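Local structure of Non-structural protein 2 (Bluetongue virus, 1UTY) at residues E85-K95 with P130-R138. The protein binds single-stranded RNA as a viral non-structural phosphoprotein, of which this chain is the N-terminal RNA-binding domain. Sequence-based numbering, arbitrary orientation.
Sequences EATTERWEEWK and PYMRNDFDR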
loop_
_atom_site.group_PDB
_atom_site.type_symbol
_atom_site.label_atom_id
_atom_site.label_comp_id
_atom_site.label_asym_id
_atom_site.label_seq_id
_atom_site.Cartn_x
_atom_site.Cartn_y
_atom_site.Cartn_z
ATOM N N GLU A 85 9.012 -1.297 -16.003
ATOM C CA GLU A 85 9.556 -0.034 -15.553
ATOM C C GLU A 85 9.525 0.022 -14.028
ATOM O O GLU A 85 8.532 -0.367 -13.403
ATOM C CB GLU A 85 8.798 1.136 -16.173
ATOM C CG GLU A 85 9.653 2.371 -16.342
ATOM C CD GLU A 85 8.946 3.547 -16.988
ATOM O OE1 GLU A 85 7.726 3.487 -17.290
ATOM O OE2 GLU A 85 9.641 4.558 -17.206
ATOM N N ALA A 86 10.609 0.484 -13.413
ATOM C CA ALA A 86 10.667 0.454 -11.948
ATOM C C ALA A 86 11.512 1.553 -11.304
ATOM O O ALA A 86 12.412 2.148 -11.925
ATOM C CB ALA A 86 11.091 -0.923 -11.436
ATOM N N THR A 87 11.194 1.826 -10.047
ATOM C CA THR A 87 11.857 2.892 -9.336
ATOM C C THR A 87 11.664 2.787 -7.838
ATOM O O THR A 87 10.651 2.267 -7.326
ATOM C CB THR A 87 11.401 4.262 -9.859
ATOM O OG1 THR A 87 12.181 5.284 -9.253
ATOM C CG2 THR A 87 9.996 4.580 -9.401
ATOM N N THR A 88 12.648 3.341 -7.164
ATOM C CA THR A 88 12.778 3.318 -5.737
ATOM C C THR A 88 12.333 4.671 -5.190
ATOM O O THR A 88 12.249 4.877 -3.981
ATOM C CB THR A 88 14.261 3.035 -5.465
ATOM O OG1 THR A 88 14.403 1.685 -4.997
ATOM C CG2 THR A 88 14.812 3.891 -4.404
ATOM N N GLU A 89 12.029 5.588 -6.099
ATOM C CA GLU A 89 11.615 6.920 -5.716
ATOM C C GLU A 89 10.121 7.178 -5.982
ATOM O O GLU A 89 9.404 6.298 -6.509
ATOM C CB GLU A 89 12.528 7.933 -6.397
ATOM C CG GLU A 89 13.917 7.882 -5.774
ATOM C CD GLU A 89 14.926 8.793 -6.426
ATOM O OE1 GLU A 89 14.625 9.988 -6.642
ATOM O OE2 GLU A 89 16.036 8.309 -6.703
ATOM N N ARG A 90 9.649 8.353 -5.565
ATOM C CA ARG A 90 8.241 8.709 -5.658
ATOM C C ARG A 90 7.851 8.693 -7.117
ATOM O O ARG A 90 8.599 9.164 -7.972
ATOM C CB ARG A 90 7.983 10.119 -5.090
ATOM C CG ARG A 90 8.119 10.261 -3.572
ATOM C CD ARG A 90 6.802 10.141 -2.807
ATOM N NE ARG A 90 6.079 11.418 -2.668
ATOM C CZ ARG A 90 4.747 11.515 -2.606
ATOM N NH1 ARG A 90 3.988 10.427 -2.674
ATOM N NH2 ARG A 90 4.164 12.694 -2.473
ATOM N N TRP A 91 6.681 8.149 -7.405
ATOM C CA TRP A 91 6.205 8.082 -8.780
ATOM C C TRP A 91 4.711 8.390 -8.819
ATOM O O TRP A 91 3.881 7.529 -9.080
ATOM C CB TRP A 91 6.532 6.707 -9.381
ATOM C CG TRP A 91 6.668 6.725 -10.869
ATOM C CD1 TRP A 91 6.633 7.820 -11.691
ATOM C CD2 TRP A 91 6.861 5.591 -11.718
ATOM N NE1 TRP A 91 6.786 7.428 -13.002
ATOM C CE2 TRP A 91 6.927 6.064 -13.046
ATOM C CE3 TRP A 91 6.978 4.208 -11.492
ATOM C CZ2 TRP A 91 7.107 5.213 -14.135
ATOM C CZ3 TRP A 91 7.163 3.362 -12.582
ATOM C CH2 TRP A 91 7.228 3.864 -13.881
ATOM N N GLU A 92 4.388 9.648 -8.576
ATOM C CA GLU A 92 3.054 10.016 -8.104
ATOM C C GLU A 92 2.040 10.395 -9.177
ATOM O O GLU A 92 0.866 10.607 -8.863
ATOM C CB GLU A 92 3.164 11.134 -7.062
ATOM C CG GLU A 92 3.368 10.663 -5.625
ATOM C CD GLU A 92 3.412 9.144 -5.438
ATOM O OE1 GLU A 92 2.451 8.598 -4.851
ATOM O OE2 GLU A 92 4.410 8.491 -5.839
ATOM N N GLU A 93 2.485 10.482 -10.426
ATOM C CA GLU A 93 1.572 10.705 -11.549
ATOM C C GLU A 93 0.644 9.488 -11.766
ATOM O O GLU A 93 -0.449 9.638 -12.311
ATOM C CB GLU A 93 2.346 11.079 -12.838
ATOM C CG GLU A 93 3.454 10.098 -13.228
ATOM C CD GLU A 93 4.529 10.677 -14.157
ATOM O OE1 GLU A 93 4.201 11.174 -15.270
ATOM O OE2 GLU A 93 5.723 10.600 -13.780
ATOM N N TRP A 94 1.061 8.308 -11.304
ATOM C CA TRP A 94 0.319 7.067 -11.553
ATOM C C TRP A 94 -0.207 6.407 -10.287
ATOM O O TRP A 94 0.371 6.572 -9.218
ATOM C CB TRP A 94 1.184 6.035 -12.291
ATOM C CG TRP A 94 2.029 6.532 -13.411
ATOM C CD1 TRP A 94 3.396 6.567 -13.436
ATOM C CD2 TRP A 94 1.596 7.048 -14.687
ATOM N NE1 TRP A 94 3.837 7.078 -14.633
ATOM C CE2 TRP A 94 2.764 7.383 -15.423
ATOM C CE3 TRP A 94 0.342 7.277 -15.281
ATOM C CZ2 TRP A 94 2.722 7.921 -16.727
ATOM C CZ3 TRP A 94 0.292 7.821 -16.591
ATOM C CH2 TRP A 94 1.483 8.142 -17.288
ATOM N N LYS A 95 -1.299 5.650 -10.434
ATOM C CA LYS A 95 -1.862 4.802 -9.381
ATOM C C LYS A 95 -1.074 3.484 -9.329
ATOM O O LYS A 95 -0.596 3.004 -10.364
ATOM C CB LYS A 95 -3.320 4.404 -9.712
ATOM C CG LYS A 95 -4.378 5.492 -9.675
ATOM C CD LYS A 95 -5.822 4.904 -9.679
ATOM C CE LYS A 95 -6.707 5.638 -10.700
ATOM N NZ LYS A 95 -8.107 6.011 -10.240
ATOM N N PRO A 130 -1.442 -0.735 -15.479
ATOM C CA PRO A 130 -0.257 0.095 -15.638
ATOM C C PRO A 130 -0.641 1.439 -16.264
ATOM O O PRO A 130 -1.579 1.507 -17.063
ATOM C CB PRO A 130 0.594 -0.713 -16.621
ATOM C CG PRO A 130 0.069 -2.123 -16.509
ATOM C CD PRO A 130 -1.389 -1.931 -16.342
ATOM N N TYR A 131 0.080 2.487 -15.881
ATOM C CA TYR A 131 -0.064 3.819 -16.458
ATOM C C TYR A 131 -1.475 4.394 -16.406
ATOM O O TYR A 131 -1.940 4.988 -17.373
ATOM C CB TYR A 131 0.557 3.874 -17.879
ATOM C CG TYR A 131 1.974 3.330 -17.887
ATOM C CD1 TYR A 131 2.248 2.032 -18.334
ATOM C CD2 TYR A 131 3.029 4.089 -17.379
ATOM C CE1 TYR A 131 3.548 1.516 -18.305
ATOM C CE2 TYR A 131 4.323 3.597 -17.354
ATOM C CZ TYR A 131 4.572 2.305 -17.812
ATOM O OH TYR A 131 5.851 1.827 -17.771
ATOM N N MET A 132 -2.141 4.225 -15.263
ATOM C CA MET A 132 -3.365 4.961 -14.941
ATOM C C MET A 132 -3.026 6.202 -14.095
ATOM O O MET A 132 -2.366 6.095 -13.062
ATOM C CB MET A 132 -4.368 4.066 -14.202
ATOM C CG MET A 132 -5.237 3.104 -15.083
ATOM S SD MET A 132 -5.455 3.459 -16.861
ATOM C CE MET A 132 -6.271 5.190 -16.803
ATOM N N ARG A 133 -3.466 7.374 -14.543
ATOM C CA ARG A 133 -3.248 8.625 -13.815
ATOM C C ARG A 133 -3.764 8.536 -12.380
ATOM O O ARG A 133 -4.822 7.974 -12.138
ATOM C CB ARG A 133 -3.961 9.781 -14.513
ATOM C CG ARG A 133 -3.099 10.601 -15.454
ATOM C CD ARG A 133 -3.894 11.657 -16.255
ATOM N NE ARG A 133 -5.309 11.692 -15.869
ATOM C CZ ARG A 133 -6.303 11.106 -16.543
ATOM N NH1 ARG A 133 -6.064 10.435 -17.664
ATOM N NH2 ARG A 133 -7.549 11.199 -16.091
ATOM N N ASN A 134 -3.026 9.093 -11.425
ATOM C CA ASN A 134 -3.547 9.150 -10.067
ATOM C C ASN A 134 -4.366 10.410 -9.843
ATOM O O ASN A 134 -3.988 11.280 -9.064
ATOM C CB ASN A 134 -2.461 9.006 -9.009
ATOM C CG ASN A 134 -3.051 8.804 -7.616
ATOM O OD1 ASN A 134 -4.144 8.236 -7.466
ATOM N ND2 ASN A 134 -2.353 9.290 -6.599
ATOM N N ASP A 135 -5.482 10.504 -10.554
ATOM C CA ASP A 135 -6.424 11.606 -10.376
ATOM C C ASP A 135 -7.793 11.197 -10.889
ATOM O O ASP A 135 -7.937 10.136 -11.494
ATOM C CB ASP A 135 -5.913 12.892 -11.055
ATOM C CG ASP A 135 -6.189 12.927 -12.542
ATOM O OD1 ASP A 135 -6.232 11.844 -13.174
ATOM O OD2 ASP A 135 -6.379 14.008 -13.161
ATOM N N PHE A 136 -8.790 12.033 -10.651
ATOM C CA PHE A 136 -10.140 11.740 -11.099
ATOM C C PHE A 136 -10.583 12.667 -12.209
ATOM O O PHE A 136 -10.436 13.882 -12.097
ATOM C CB PHE A 136 -11.136 11.898 -9.954
ATOM C CG PHE A 136 -10.913 10.962 -8.810
ATOM C CD1 PHE A 136 -11.017 9.580 -8.985
ATOM C CD2 PHE A 136 -10.624 11.461 -7.542
ATOM C CE1 PHE A 136 -10.814 8.712 -7.914
ATOM C CE2 PHE A 136 -10.439 10.615 -6.476
ATOM C CZ PHE A 136 -10.520 9.236 -6.655
ATOM N N ASP A 137 -11.156 12.091 -13.263
ATOM C CA ASP A 137 -12.059 12.850 -14.127
ATOM C C ASP A 137 -13.273 13.222 -13.284
ATOM O O ASP A 137 -13.600 12.537 -12.314
ATOM C CB ASP A 137 -12.523 12.026 -15.332
ATOM C CG ASP A 137 -11.387 11.649 -16.256
ATOM O OD1 ASP A 137 -10.211 11.992 -15.963
ATOM O OD2 ASP A 137 -11.585 10.995 -17.308
ATOM N N ARG A 138 -13.951 14.295 -13.668
ATOM C CA ARG A 138 -15.103 14.750 -12.908
ATOM C C ARG A 138 -16.198 13.686 -12.778
ATOM O O ARG A 138 -16.881 13.631 -11.753
ATOM C CB ARG A 138 -15.631 16.085 -13.446
ATOM C CG ARG A 138 -14.745 17.247 -13.036
ATOM C CD ARG A 138 -15.007 18.561 -13.752
ATOM N NE ARG A 138 -14.016 19.557 -13.355
ATOM C CZ ARG A 138 -14.100 20.323 -12.268
ATOM N NH1 ARG A 138 -15.158 20.251 -11.457
ATOM N NH2 ARG A 138 -13.122 21.182 -12.000
HETATM O O HOH W 1 -0.968 2.827 -13.115
#
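Trp-94 and Arg-133 form a single beta bridge with CA atoms 4.5 Å apart. Two backbone bonds frame it, Lys-95 N to Met-132 O (2.9 Å, N-H...O angle 165°) and Asn-134 N to Glu-93 O (2.8 Å), and this pair on both sides of the bridge makes it antiparallel and non-hydrogen-bonded. Trp-94, the last residue of the type I turn that starts at Trp-91, is itself the bridged residue, and so joins the loop leaving strand 84-87, an outermost strand of this chain's sheet, to the irregular segment 130-138, at the surface of the domain. A water extends it, donating to Lys-95 O and accepting from Met-132 N.

The main aromatic contact is T-shaped. Tyr-131 turns its CD2 edge to the face of the Trp-94 six-membered ring, the planes 89° apart and Tyr-131 CD2 3.8 Å from Trp-94 CE2. Tyr-131 CA also lies over that ring, 4.1 Å from its centroid, a CH-pi contact; Glu-93 CG lies against the opposite face. With CG anti to its carbonyl carbon (chi1 -51°), the Tyr-131 ring extends past the indole to strand 84-87, where Tyr-131 OH donates to Glu-85 OE1 (2.6 Å) on the anti lone pair.

On the other flank, the bend of Lys-95 at chi3 brings its CE to 3.3 Å from Arg-133 O. Asn-134, at the centre of an inverse gamma turn, bonds through ND2 to the backbone O of Val-101 and through OD1 to OG1 of Thr-102, both of the second subunit, which ties the bridge to the dimer interface. Asn-134 OD1 meanwhile packs 3.5 Å from Lys-95 CG.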